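Local atomic coordinates of acetyl-CoA hydrolase/transferase family protein (Porphyromonas gingivalis, PDB entry 2NVV), a protein that probably hydrolyses acetyl-CoA or transfers its CoA group to another carboxylate, and carries bound zinc. Residues 157-162 and 207-212; 10-15 and 37-42; 394-399 and 447-452; 270-275 and 294-299. All coordinates share one frame; numbering follows the deposited sequence.

Overall arrangement
From the N terminus, contact 2 closes first, setting the turn after helix 8-12 against helix 35-47. Contact 1 follows, pairing strands 154-160 and 206-212 of the parallel sheet in the N-terminal half; it touches contact 2 directly, through Val207 on Phe14 and Val210 on Ala11. Contact 4 then joins the end of helix 261-272 to the turn that leaves helix 288-295. Last comes contact 3, between a short hairpin strand and the loop after helix 436-446. The four loops run in series; none encloses or crosses another. Contacts 1 and 3 lie on opposite sides of the chain's centre, their centres about 49 Å apart, while those of contacts 3 and 4 are about 30 Å apart.

Contact 1: 157-162 and 207-212; sequences VELNDK and VGVVRT
With its chi1 of 70°, Thr212 places OG1 between its backbone N and carbonyl carbon and CG2 beside the N, where the methyl meets Glu158. The Glu158 side chain leaves with CG trans to its own N (chi1 -156°), and the two side chains cross at about a right angle, Thr212 CG2 lying 3.3 Å from Glu158 CG. Beyond this point the carboxylate turns to the loop that precedes helix 35-47, where OE2 accepts from the backbone N of Lys33. Thr212 OG1 also packs against Asn160 CA at 3.3 Å. On the other face of the sheet, Val209 is wedged between neighbours: its CG1 lies 4.0 Å from Leu159 CB and its CG2 4.1 Å from Val157 CB. Backbone bonds alternate along the pair, among them Val210 N to Val157 O at 2.8 Å and the nearly straight Thr212 N to Leu159 O (175° at the hydrogen). Asp161 N prolongs the ladder to Thr212 O at 2.7 Å. Next to it, Asn160 OD1 accepts from Lys162 N, an Asx turn where the chain leaves the strand, while ND2 bonds to Glu126 OE1. This is the regular parallel ladder between the last two strands of the seven-stranded alpha/beta sheet in the N-terminal half.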
loop_
_atom_site.group_PDB
_atom_site.type_symbol
_atom_site.label_atom_id
_atom_site.label_comp_id
_atom_site.label_asym_id
_atom_site.label_seq_id
_atom_site.Cartn_x
_atom_site.Cartn_y
_atom_site.Cartn_z
ATOM N N VAL A 157 -5.288 35.162 -4.229
ATOM C CA VAL A 157 -3.875 35.192 -3.857
ATOM C C VAL A 157 -3.555 36.051 -2.628
ATOM O O VAL A 157 -4.156 37.102 -2.398
ATOM C CB VAL A 157 -3.008 35.691 -5.028
ATOM C CG1 VAL A 157 -1.533 35.630 -4.646
ATOM C CG2 VAL A 157 -3.301 34.864 -6.277
ATOM N N GLU A 158 -2.584 35.588 -1.855
ATOM C CA GLU A 158 -2.145 36.253 -0.639
ATOM C C GLU A 158 -0.635 36.485 -0.789
ATOM O O GLU A 158 0.144 35.544 -0.712
ATOM C CB GLU A 158 -2.445 35.327 0.533
ATOM C CG GLU A 158 -2.604 35.985 1.873
ATOM C CD GLU A 158 -3.231 35.051 2.900
ATOM O OE1 GLU A 158 -4.469 34.854 2.880
ATOM O OE2 GLU A 158 -2.474 34.499 3.719
ATOM N N LEU A 159 -0.237 37.737 -1.019
ATOM C CA LEU A 159 1.170 38.104 -1.217
ATOM C C LEU A 159 1.887 38.414 0.099
ATOM O O LEU A 159 1.772 39.523 0.630
ATOM C CB LEU A 159 1.255 39.329 -2.123
ATOM C CG LEU A 159 2.313 39.409 -3.228
ATOM C CD1 LEU A 159 2.437 40.853 -3.662
ATOM C CD2 LEU A 159 3.652 38.904 -2.757
ATOM N N ASN A 160 2.649 37.444 0.603
ATOM C CA ASN A 160 3.360 37.599 1.871
ATOM C C ASN A 160 4.680 38.372 1.790
ATOM O O ASN A 160 5.575 38.030 1.031
ATOM C CB ASN A 160 3.626 36.224 2.481
ATOM C CG ASN A 160 3.815 36.282 3.975
ATOM O OD1 ASN A 160 4.315 37.268 4.508
ATOM N ND2 ASN A 160 3.425 35.218 4.666
ATOM N N ASP A 161 4.783 39.412 2.605
ATOM C CA ASP A 161 5.968 40.267 2.704
ATOM C C ASP A 161 7.239 39.503 3.079
ATOM O O ASP A 161 8.304 39.734 2.528
ATOM C CB ASP A 161 5.744 41.320 3.792
ATOM C CG ASP A 161 5.506 42.687 3.234
ATOM O OD1 ASP A 161 6.407 43.185 2.530
ATOM O OD2 ASP A 161 4.429 43.265 3.494
ATOM N N LYS A 162 7.098 38.602 4.043
ATOM C CA LYS A 162 8.200 37.826 4.583
ATOM C C LYS A 162 8.911 36.813 3.693
ATOM O O LYS A 162 9.985 36.321 4.050
ATOM C CB LYS A 162 7.723 37.136 5.860
ATOM C CG LYS A 162 7.251 38.112 6.936
ATOM C CD LYS A 162 8.239 39.264 7.101
ATOM C CE LYS A 162 8.171 39.885 8.482
ATOM N NZ LYS A 162 6.796 40.314 8.831
ATOM N N VAL A 207 -9.208 36.580 -8.728
ATOM C CA VAL A 207 -10.208 37.561 -8.349
ATOM C C VAL A 207 -9.633 38.658 -7.467
ATOM O O VAL A 207 -10.279 39.681 -7.244
ATOM C CB VAL A 207 -11.391 36.910 -7.629
ATOM C CG1 VAL A 207 -12.096 35.962 -8.576
ATOM C CG2 VAL A 207 -10.913 36.174 -6.384
ATOM N N GLY A 208 -8.415 38.453 -6.972
ATOM C CA GLY A 208 -7.788 39.457 -6.126
ATOM C C GLY A 208 -6.499 39.035 -5.444
ATOM O O GLY A 208 -6.241 37.840 -5.239
ATOM N N VAL A 209 -5.685 40.030 -5.094
ATOM C CA VAL A 209 -4.413 39.806 -4.409
ATOM C C VAL A 209 -4.395 40.574 -3.097
ATOM O O VAL A 209 -4.444 41.805 -3.087
ATOM C CB VAL A 209 -3.202 40.272 -5.252
ATOM C CG1 VAL A 209 -1.914 40.018 -4.482
ATOM C CG2 VAL A 209 -3.169 39.531 -6.593
ATOM N N VAL A 210 -4.330 39.842 -1.991
ATOM C CA VAL A 210 -4.309 40.448 -0.662
ATOM C C VAL A 210 -2.872 40.499 -0.164
ATOM O O VAL A 210 -2.191 39.472 -0.098
ATOM C CB VAL A 210 -5.145 39.619 0.350
ATOM C CG1 VAL A 210 -5.226 40.348 1.677
ATOM C CG2 VAL A 210 -6.539 39.352 -0.202
ATOM N N ARG A 211 -2.400 41.689 0.183
ATOM C CA ARG A 211 -1.039 41.823 0.668
ATOM C C ARG A 211 -0.980 41.479 2.140
ATOM O O ARG A 211 -1.806 41.936 2.929
ATOM C CB ARG A 211 -0.525 43.249 0.466
ATOM C CG ARG A 211 -0.365 43.678 -0.974
ATOM C CD ARG A 211 0.509 44.926 -1.059
ATOM N NE ARG A 211 0.622 45.463 -2.415
ATOM C CZ ARG A 211 -0.294 46.234 -2.996
ATOM N NH1 ARG A 211 -1.409 46.567 -2.346
ATOM N NH2 ARG A 211 -0.093 46.677 -4.231
ATOM N N THR A 212 -0.002 40.667 2.516
ATOM C CA THR A 212 0.159 40.287 3.913
ATOM C C THR A 212 1.628 40.349 4.295
ATOM O O THR A 212 2.500 40.523 3.450
ATOM C CB THR A 212 -0.337 38.843 4.186
ATOM O OG1 THR A 212 0.558 37.905 3.578
ATOM C CG2 THR A 212 -1.742 38.641 3.619
#

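Contact 2: 10-15 and 37-42; sequences EAAEFV and AAIAKR
Ala12 and Ile39 mark the closest backbone approach, CA to CA 5.0 Å, where the end of a short helix comes up beside the longer helix 35-47. A type I turn from Ala12 to Val15, with Val15 N bonded to Ala12 O, brings Val15 round to face the same helix. Ile39 CD1 then fills the angle between the two: it lies 3.4 Å from Ala12 CB and 3.5 Å from Val15 CG2, the Val15 and Ile39 side chains crossing at about a right angle. Beside it, Ala12 CB meets Ala38 CB at 3.7 Å. Arg42, extended from CG to NE with CG trans to its N (chi1 -177°), reaches across the turn and gives its NE hydrogen to Val15 O at 3.2 Å. That carbonyl sits at the edge of the guanidinium, almost in its plane, and the donor meets it nearly head-on. Glu13 CA covers one face of the guanidinium, 3.6 Å above its centre, while the Glu13 carboxylate stays too far off for a salt bridge. Ala11 and Phe14 rest on strands 154-160 and 206-212 of the parallel sheet, while helix 35-47 turns Ala40 toward helix 65-73.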
loop_
_atom_site.group_PDB
_atom_site.type_symbol
_atom_site.label_atom_id
_atom_site.label_comp_id
_atom_site.label_asym_id
_atom_site.label_seq_id
_atom_site.Cartn_x
_atom_site.Cartn_y
_atom_site.Cartn_z
ATOM N N GLU A 10 -12.904 41.619 1.367
ATOM C CA GLU A 10 -13.453 41.645 0.019
ATOM C C GLU A 10 -13.242 40.279 -0.625
ATOM O O GLU A 10 -14.111 39.767 -1.337
ATOM C CB GLU A 10 -12.747 42.708 -0.823
ATOM C CG GLU A 10 -12.780 44.107 -0.239
ATOM C CD GLU A 10 -12.069 45.122 -1.116
ATOM O OE1 GLU A 10 -12.601 45.440 -2.197
ATOM O OE2 GLU A 10 -10.977 45.593 -0.725
ATOM N N ALA A 11 -12.072 39.699 -0.372
ATOM C CA ALA A 11 -11.705 38.403 -0.914
ATOM C C ALA A 11 -12.633 37.324 -0.404
ATOM O O ALA A 11 -13.034 36.447 -1.158
ATOM C CB ALA A 11 -10.273 38.075 -0.541
ATOM N N ALA A 12 -12.981 37.396 0.877
ATOM C CA ALA A 12 -13.868 36.410 1.488
ATOM C C ALA A 12 -15.257 36.388 0.843
ATOM O O ALA A 12 -15.987 35.414 0.966
ATOM C CB ALA A 12 -13.995 36.679 2.980
ATOM N N GLU A 13 -15.616 37.464 0.154
ATOM C CA GLU A 13 -16.917 37.556 -0.493
ATOM C C GLU A 13 -17.005 36.641 -1.706
ATOM O O GLU A 13 -18.101 36.331 -2.172
ATOM C CB GLU A 13 -17.206 39.004 -0.907
ATOM C CG GLU A 13 -17.327 39.981 0.270
ATOM C CD GLU A 13 -17.686 41.392 -0.176
ATOM O OE1 GLU A 13 -18.705 41.538 -0.888
ATOM O OE2 GLU A 13 -16.964 42.355 0.176
ATOM N N PHE A 14 -15.850 36.202 -2.208
ATOM C CA PHE A 14 -15.804 35.315 -3.364
ATOM C C PHE A 14 -16.015 33.853 -2.972
ATOM O O PHE A 14 -16.038 32.969 -3.835
ATOM C CB PHE A 14 -14.477 35.450 -4.102
ATOM C CG PHE A 14 -14.290 36.778 -4.779
ATOM C CD1 PHE A 14 -13.758 37.867 -4.087
ATOM C CD2 PHE A 14 -14.654 36.948 -6.111
ATOM C CE1 PHE A 14 -13.594 39.100 -4.714
ATOM C CE2 PHE A 14 -14.492 38.177 -6.744
ATOM C CZ PHE A 14 -13.962 39.252 -6.044
ATOM N N VAL A 15 -16.156 33.602 -1.672
ATOM C CA VAL A 15 -16.387 32.252 -1.169
ATOM C C VAL A 15 -17.826 32.199 -0.682
ATOM O O VAL A 15 -18.250 33.031 0.126
ATOM C CB VAL A 15 -15.434 31.904 0.001
ATOM C CG1 VAL A 15 -15.764 30.528 0.550
ATOM C CG2 VAL A 15 -13.984 31.952 -0.472
ATOM N N ALA A 37 -9.729 33.406 7.814
ATOM C CA ALA A 37 -10.321 33.964 9.021
ATOM C C ALA A 37 -11.475 34.895 8.639
ATOM O O ALA A 37 -12.480 34.983 9.351
ATOM C CB ALA A 37 -9.267 34.727 9.812
ATOM N N ALA A 38 -11.320 35.593 7.517
ATOM C CA ALA A 38 -12.346 36.508 7.025
ATOM C C ALA A 38 -13.551 35.712 6.513
ATOM O O ALA A 38 -14.676 36.213 6.509
ATOM C CB ALA A 38 -11.785 37.369 5.923
ATOM N N ILE A 39 -13.306 34.481 6.073
ATOM C CA ILE A 39 -14.371 33.603 5.592
ATOM C C ILE A 39 -15.156 33.174 6.819
ATOM O O ILE A 39 -16.383 33.111 6.798
ATOM C CB ILE A 39 -13.830 32.302 4.964
ATOM C CG1 ILE A 39 -12.805 32.598 3.867
ATOM C CG2 ILE A 39 -14.985 31.479 4.451
ATOM C CD1 ILE A 39 -13.358 33.309 2.687
ATOM N N ALA A 40 -14.420 32.865 7.884
ATOM C CA ALA A 40 -15.009 32.437 9.140
ATOM C C ALA A 40 -15.965 33.485 9.690
ATOM O O ALA A 40 -17.071 33.148 10.105
ATOM C CB ALA A 40 -13.917 32.145 10.147
ATOM N N LYS A 41 -15.540 34.749 9.705
ATOM C CA LYS A 41 -16.391 35.838 10.201
ATOM C C LYS A 41 -17.684 35.781 9.395
ATOM O O LYS A 41 -18.792 35.709 9.938
ATOM C CB LYS A 41 -15.741 37.198 9.952
ATOM C CG LYS A 41 -14.289 37.324 10.365
ATOM C CD LYS A 41 -14.128 37.606 11.844
ATOM C CE LYS A 41 -12.665 37.916 12.159
ATOM N NZ LYS A 41 -12.441 38.144 13.613
ATOM N N ARG A 42 -17.501 35.824 8.082
ATOM C CA ARG A 42 -18.574 35.795 7.107
ATOM C C ARG A 42 -19.485 34.592 7.328
ATOM O O ARG A 42 -20.703 34.699 7.226
ATOM C CB ARG A 42 -17.940 35.757 5.721
ATOM C CG ARG A 42 -18.860 35.800 4.540
ATOM C CD ARG A 42 -18.021 35.733 3.271
ATOM N NE ARG A 42 -18.827 35.520 2.074
ATOM C CZ ARG A 42 -19.668 36.415 1.580
ATOM N NH1 ARG A 42 -19.813 37.586 2.184
ATOM N NH2 ARG A 42 -20.353 36.141 0.477
#

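Contact 3: 394-399 and 447-452; sequences PSVMKD and CVHPDY
Val396 presses its CG1 methyl against the root of the His449 side chain, 3.3 Å from His449 CB and close to CG and CD2 of the ring, which it approaches obliquely. The same methyl lies 4.0 Å from Tyr452 CE1, so that one branch of Val396 serves two aromatic residues. Ser395 comes from another direction: its OG sits at the rim of the His449 imidazole, in the ring plane and 3.6 Å from CD2. The hydroxyl finds its polar partner in Glu425, and Ser395 CB rests 3.6 Å from Cys447 O. Val396 belongs to strand 396-397, which pairs antiparallel with strand 402-403 in a small beta hairpin; Lys398, at the start of its turn, is a predicted CoA-binding residue. The contact therefore joins the base of that hairpin to the loop linking helices 436-446 and 453-459. His449 is trans about chi1 (-179°), which carries its ring out along the loop, where ND1 accepts Asp451 N at 2.9 Å, exactly in the ring plane and at 163°. That bond helps to hold the ring's rotation. Trp426 meets the imidazole with its plane about perpendicular. Tyr452, at the N-cap position of helix 453-459, bonds its backbone N to His449 O at 2.7 Å, and its hydroxyl reaches Gly400 O within the hairpin turn.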
loop_
_atom_site.group_PDB
_atom_site.type_symbol
_atom_site.label_atom_id
_atom_site.label_comp_id
_atom_site.label_asym_id
_atom_site.label_seq_id
_atom_site.Cartn_x
_atom_site.Cartn_y
_atom_site.Cartn_z
ATOM N N PRO A 394 8.119 5.031 21.426
ATOM C CA PRO A 394 8.565 4.705 22.778
ATOM C C PRO A 394 7.738 3.482 23.152
ATOM O O PRO A 394 6.608 3.348 22.702
ATOM C CB PRO A 394 8.199 5.961 23.571
ATOM C CG PRO A 394 7.068 6.569 22.780
ATOM C CD PRO A 394 7.545 6.387 21.369
ATOM N N SER A 395 8.301 2.578 23.941
ATOM C CA SER A 395 7.587 1.354 24.312
ATOM C C SER A 395 6.334 1.578 25.152
ATOM O O SER A 395 5.356 0.844 25.019
ATOM C CB SER A 395 8.527 0.402 25.059
ATOM O OG SER A 395 8.838 0.891 26.353
ATOM N N VAL A 396 6.352 2.586 26.017
ATOM C CA VAL A 396 5.205 2.837 26.876
ATOM C C VAL A 396 4.757 4.283 26.907
ATOM O O VAL A 396 5.347 5.148 26.269
ATOM C CB VAL A 396 5.496 2.379 28.335
ATOM C CG1 VAL A 396 5.809 0.884 28.359
ATOM C CG2 VAL A 396 6.648 3.181 28.920
HETATM N N MSE A 397 3.722 4.537 27.693
HETATM C CA MSE A 397 3.143 5.867 27.825
HETATM C C MSE A 397 2.490 5.968 29.206
HETATM O O MSE A 397 2.386 4.960 29.919
HETATM C CB MSE A 397 2.101 6.035 26.728
HETATM C CG MSE A 397 1.353 7.340 26.722
HETATM SE SE MSE A 397 -0.055 7.279 25.386
HETATM C CE MSE A 397 1.126 7.141 23.802
ATOM N N LYS A 398 2.054 7.171 29.575
ATOM C CA LYS A 398 1.409 7.409 30.868
ATOM C C LYS A 398 2.128 6.711 32.017
ATOM O O LYS A 398 1.552 5.853 32.691
ATOM C CB LYS A 398 -0.054 6.944 30.837
ATOM C CG LYS A 398 -0.935 7.693 29.832
ATOM C CD LYS A 398 -1.029 9.198 30.155
ATOM C CE LYS A 398 -1.861 9.973 29.119
ATOM N NZ LYS A 398 -3.296 9.526 29.036
ATOM N N ASP A 399 3.382 7.090 32.239
ATOM C CA ASP A 399 4.191 6.501 33.307
ATOM C C ASP A 399 4.175 4.982 33.314
ATOM O O ASP A 399 4.231 4.367 34.377
ATOM C CB ASP A 399 3.737 7.011 34.673
ATOM C CG ASP A 399 4.010 8.489 34.854
ATOM O OD1 ASP A 399 5.179 8.904 34.667
ATOM O OD2 ASP A 399 3.066 9.238 35.178
ATOM N N CYS A 447 11.560 -4.970 21.397
ATOM C CA CYS A 447 10.887 -3.674 21.465
ATOM C C CYS A 447 9.954 -3.400 22.637
ATOM O O CYS A 447 9.910 -2.288 23.162
ATOM C CB CYS A 447 10.122 -3.446 20.160
ATOM S SG CYS A 447 11.160 -3.550 18.669
ATOM N N VAL A 448 9.184 -4.407 23.021
ATOM C CA VAL A 448 8.240 -4.304 24.123
ATOM C C VAL A 448 8.926 -3.972 25.457
ATOM O O VAL A 448 10.041 -4.426 25.737
ATOM C CB VAL A 448 7.456 -5.627 24.272
ATOM C CG1 VAL A 448 6.457 -5.538 25.414
ATOM C CG2 VAL A 448 6.737 -5.938 22.979
ATOM N N HIS A 449 8.249 -3.178 26.278
ATOM C CA HIS A 449 8.775 -2.798 27.581
ATOM C C HIS A 449 8.670 -4.004 28.517
ATOM O O HIS A 449 7.646 -4.690 28.544
ATOM C CB HIS A 449 7.970 -1.612 28.130
ATOM C CG HIS A 449 8.444 -1.118 29.460
ATOM N ND1 HIS A 449 8.446 -1.905 30.588
ATOM C CD2 HIS A 449 8.913 0.093 29.846
ATOM C CE1 HIS A 449 8.892 -1.202 31.614
ATOM N NE2 HIS A 449 9.182 0.014 31.189
ATOM N N PRO A 450 9.733 -4.276 29.301
ATOM C CA PRO A 450 9.763 -5.408 30.239
ATOM C C PRO A 450 8.452 -5.676 30.973
ATOM O O PRO A 450 8.058 -6.835 31.127
ATOM C CB PRO A 450 10.903 -5.035 31.174
ATOM C CG PRO A 450 11.885 -4.420 30.208
ATOM C CD PRO A 450 10.988 -3.503 29.385
ATOM N N ASP A 451 7.785 -4.612 31.419
ATOM C CA ASP A 451 6.518 -4.715 32.137
ATOM C C ASP A 451 5.401 -5.397 31.358
ATOM O O ASP A 451 4.408 -5.805 31.951
ATOM C CB ASP A 451 6.023 -3.329 32.535
ATOM C CG ASP A 451 6.684 -2.807 33.782
ATOM O OD1 ASP A 451 6.434 -1.634 34.141
ATOM O OD2 ASP A 451 7.442 -3.574 34.410
ATOM N N TYR A 452 5.546 -5.515 30.040
ATOM C CA TYR A 452 4.501 -6.135 29.223
ATOM C C TYR A 452 4.965 -7.361 28.448
ATOM O O TYR A 452 4.164 -8.034 27.807
ATOM C CB TYR A 452 3.921 -5.105 28.231
ATOM C CG TYR A 452 3.202 -3.948 28.891
ATOM C CD1 TYR A 452 3.868 -2.759 29.193
ATOM C CD2 TYR A 452 1.858 -4.062 29.253
ATOM C CE1 TYR A 452 3.210 -1.716 29.842
ATOM C CE2 TYR A 452 1.195 -3.033 29.897
ATOM C CZ TYR A 452 1.868 -1.867 30.190
ATOM O OH TYR A 452 1.185 -0.863 30.830
#

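Contact 4: 270-275 and 294-299; sequences LGDNPD and MKKGRI
The guanidinium of Arg298 has the carbonyl oxygen of Gly271 over one face, 3.0 Å above the plane and displaced toward the rim, and Leu270 O more distantly over the same group, 3.8 Å from NH1. Asn273 O stands oblique to it, and Ile276 O, further along the loop, receives a weak hydrogen bond from NH1. The side chain thus lies against the C-terminal end of helix 261-272, at whose other end lie the predicted CoA-binding residues Gly258 to Val262; strand 255-257, this glycine-rich turn and the helix are consistent with a Rossmann-type unit. The last carbonyls of a helix point out of its C-terminal end, and their partial negative charge probably favours the guanidinium here. Gly271 O lies 3.2 Å from Arg298 NE, but the angle is poor for a hydrogen bond, so the oxygen meets the face of the cation, probably an electrostatic contact. Two bends in the chain, chi2 47° and chi3 57°, fold Arg298 back so that CG and CD rest against the glycine, each 3.4 Å from Gly271 CA. Because Gly271 has no side chain, the methylenes can settle directly on the helix backbone. Arg298 itself packs on Phe279 of strand 279-282 and on Leu293 of helix 288-295, which places the contact where the two helices end on the protein surface. Past the helix, Asn273 OD1 accepts Asp275 N at 3.1 Å in the carbonyl plane, closing an Asx turn. On the exposed side the opposite charges of Asp272 OD2 and Lys296 NZ stay 4.3 Å apart.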
loop_
_atom_site.group_PDB
_atom_site.type_symbol
_atom_site.label_atom_id
_atom_site.label_comp_id
_atom_site.label_asym_id
_atom_site.label_seq_id
_atom_site.Cartn_x
_atom_site.Cartn_y
_atom_site.Cartn_z
ATOM N N LEU A 270 21.973 10.020 13.190
ATOM C CA LEU A 270 22.563 9.784 11.879
ATOM C C LEU A 270 23.747 10.727 11.665
ATOM O O LEU A 270 24.818 10.306 11.237
ATOM C CB LEU A 270 21.515 10.014 10.783
ATOM C CG LEU A 270 20.325 9.050 10.717
ATOM C CD1 LEU A 270 19.253 9.645 9.812
ATOM C CD2 LEU A 270 20.766 7.673 10.202
ATOM N N GLY A 271 23.539 12.006 11.962
ATOM C CA GLY A 271 24.594 12.983 11.807
ATOM C C GLY A 271 25.802 12.696 12.685
ATOM O O GLY A 271 26.942 12.961 12.291
ATOM N N ASP A 272 25.572 12.146 13.873
ATOM C CA ASP A 272 26.676 11.856 14.779
ATOM C C ASP A 272 27.335 10.486 14.592
ATOM O O ASP A 272 28.369 10.197 15.198
ATOM C CB ASP A 272 26.219 12.024 16.227
ATOM C CG ASP A 272 26.360 13.465 16.725
ATOM O OD1 ASP A 272 26.028 13.717 17.904
ATOM O OD2 ASP A 272 26.806 14.350 15.949
ATOM N N ASN A 273 26.748 9.634 13.761
ATOM C CA ASN A 273 27.337 8.330 13.519
ATOM C C ASN A 273 28.166 8.453 12.242
ATOM O O ASN A 273 27.621 8.532 11.141
ATOM C CB ASN A 273 26.249 7.274 13.351
ATOM C CG ASN A 273 26.792 5.872 13.444
ATOM O OD1 ASN A 273 27.703 5.500 12.710
ATOM N ND2 ASN A 273 26.235 5.080 14.353
ATOM N N PRO A 274 29.502 8.469 12.374
ATOM C CA PRO A 274 30.426 8.592 11.242
ATOM C C PRO A 274 30.286 7.504 10.190
ATOM O O PRO A 274 30.674 7.709 9.040
ATOM C CB PRO A 274 31.795 8.580 11.914
ATOM C CG PRO A 274 31.573 7.667 13.082
ATOM C CD PRO A 274 30.244 8.168 13.613
ATOM N N ASP A 275 29.738 6.351 10.577
ATOM C CA ASP A 275 29.544 5.252 9.639
ATOM C C ASP A 275 28.355 5.521 8.735
ATOM O O ASP A 275 28.090 4.753 7.806
ATOM C CB ASP A 275 29.337 3.935 10.365
ATOM C CG ASP A 275 30.620 3.378 10.920
ATOM O OD1 ASP A 275 31.631 3.408 10.188
ATOM O OD2 ASP A 275 30.614 2.901 12.075
HETATM N N MSE A 294 22.479 19.965 7.459
HETATM C CA MSE A 294 22.827 20.491 6.149
HETATM C C MSE A 294 23.983 21.489 6.274
HETATM O O MSE A 294 24.927 21.470 5.479
HETATM C CB MSE A 294 21.600 21.171 5.545
HETATM C CG MSE A 294 21.647 21.321 4.056
HETATM SE SE MSE A 294 19.927 21.853 3.382
HETATM C CE MSE A 294 20.495 23.423 2.401
ATOM N N LYS A 295 23.902 22.360 7.282
ATOM C CA LYS A 295 24.945 23.362 7.511
ATOM C C LYS A 295 26.277 22.709 7.904
ATOM O O LYS A 295 27.339 23.310 7.763
ATOM C CB LYS A 295 24.508 24.336 8.598
ATOM C CG LYS A 295 23.123 24.903 8.389
ATOM C CD LYS A 295 23.112 26.408 8.569
ATOM C CE LYS A 295 23.564 26.822 9.947
ATOM N NZ LYS A 295 23.803 28.285 9.969
ATOM N N LYS A 296 26.214 21.475 8.392
ATOM C CA LYS A 296 27.421 20.755 8.776
ATOM C C LYS A 296 27.858 19.795 7.667
ATOM O O LYS A 296 28.729 18.939 7.873
ATOM C CB LYS A 296 27.180 19.975 10.072
ATOM C CG LYS A 296 26.708 20.839 11.236
ATOM C CD LYS A 296 26.790 20.091 12.552
ATOM C CE LYS A 296 25.927 18.828 12.542
ATOM N NZ LYS A 296 26.135 17.998 13.775
ATOM N N GLY A 297 27.242 19.935 6.495
ATOM C CA GLY A 297 27.583 19.082 5.370
ATOM C C GLY A 297 27.155 17.640 5.597
ATOM O O GLY A 297 27.463 16.745 4.802
ATOM N N ARG A 298 26.429 17.417 6.685
ATOM C CA ARG A 298 25.948 16.095 7.045
ATOM C C ARG A 298 24.858 15.633 6.072
ATOM O O ARG A 298 24.788 14.459 5.711
ATOM C CB ARG A 298 25.420 16.142 8.475
ATOM C CG ARG A 298 24.747 14.882 8.948
ATOM C CD ARG A 298 25.556 13.632 8.610
ATOM N NE ARG A 298 26.927 13.617 9.142
ATOM C CZ ARG A 298 27.708 12.549 9.078
ATOM N NH1 ARG A 298 27.250 11.438 8.520
ATOM N NH2 ARG A 298 28.943 12.592 9.564
ATOM N N ILE A 299 23.991 16.556 5.677
ATOM C CA ILE A 299 22.943 16.267 4.710
ATOM C C ILE A 299 23.337 17.081 3.467
ATOM O O ILE A 299 23.539 18.294 3.537
ATOM C CB ILE A 299 21.535 16.699 5.213
ATOM C CG1 ILE A 299 21.019 15.689 6.236
ATOM C CG2 ILE A 299 20.554 16.791 4.041
ATOM C CD1 ILE A 299 19.626 15.970 6.737
#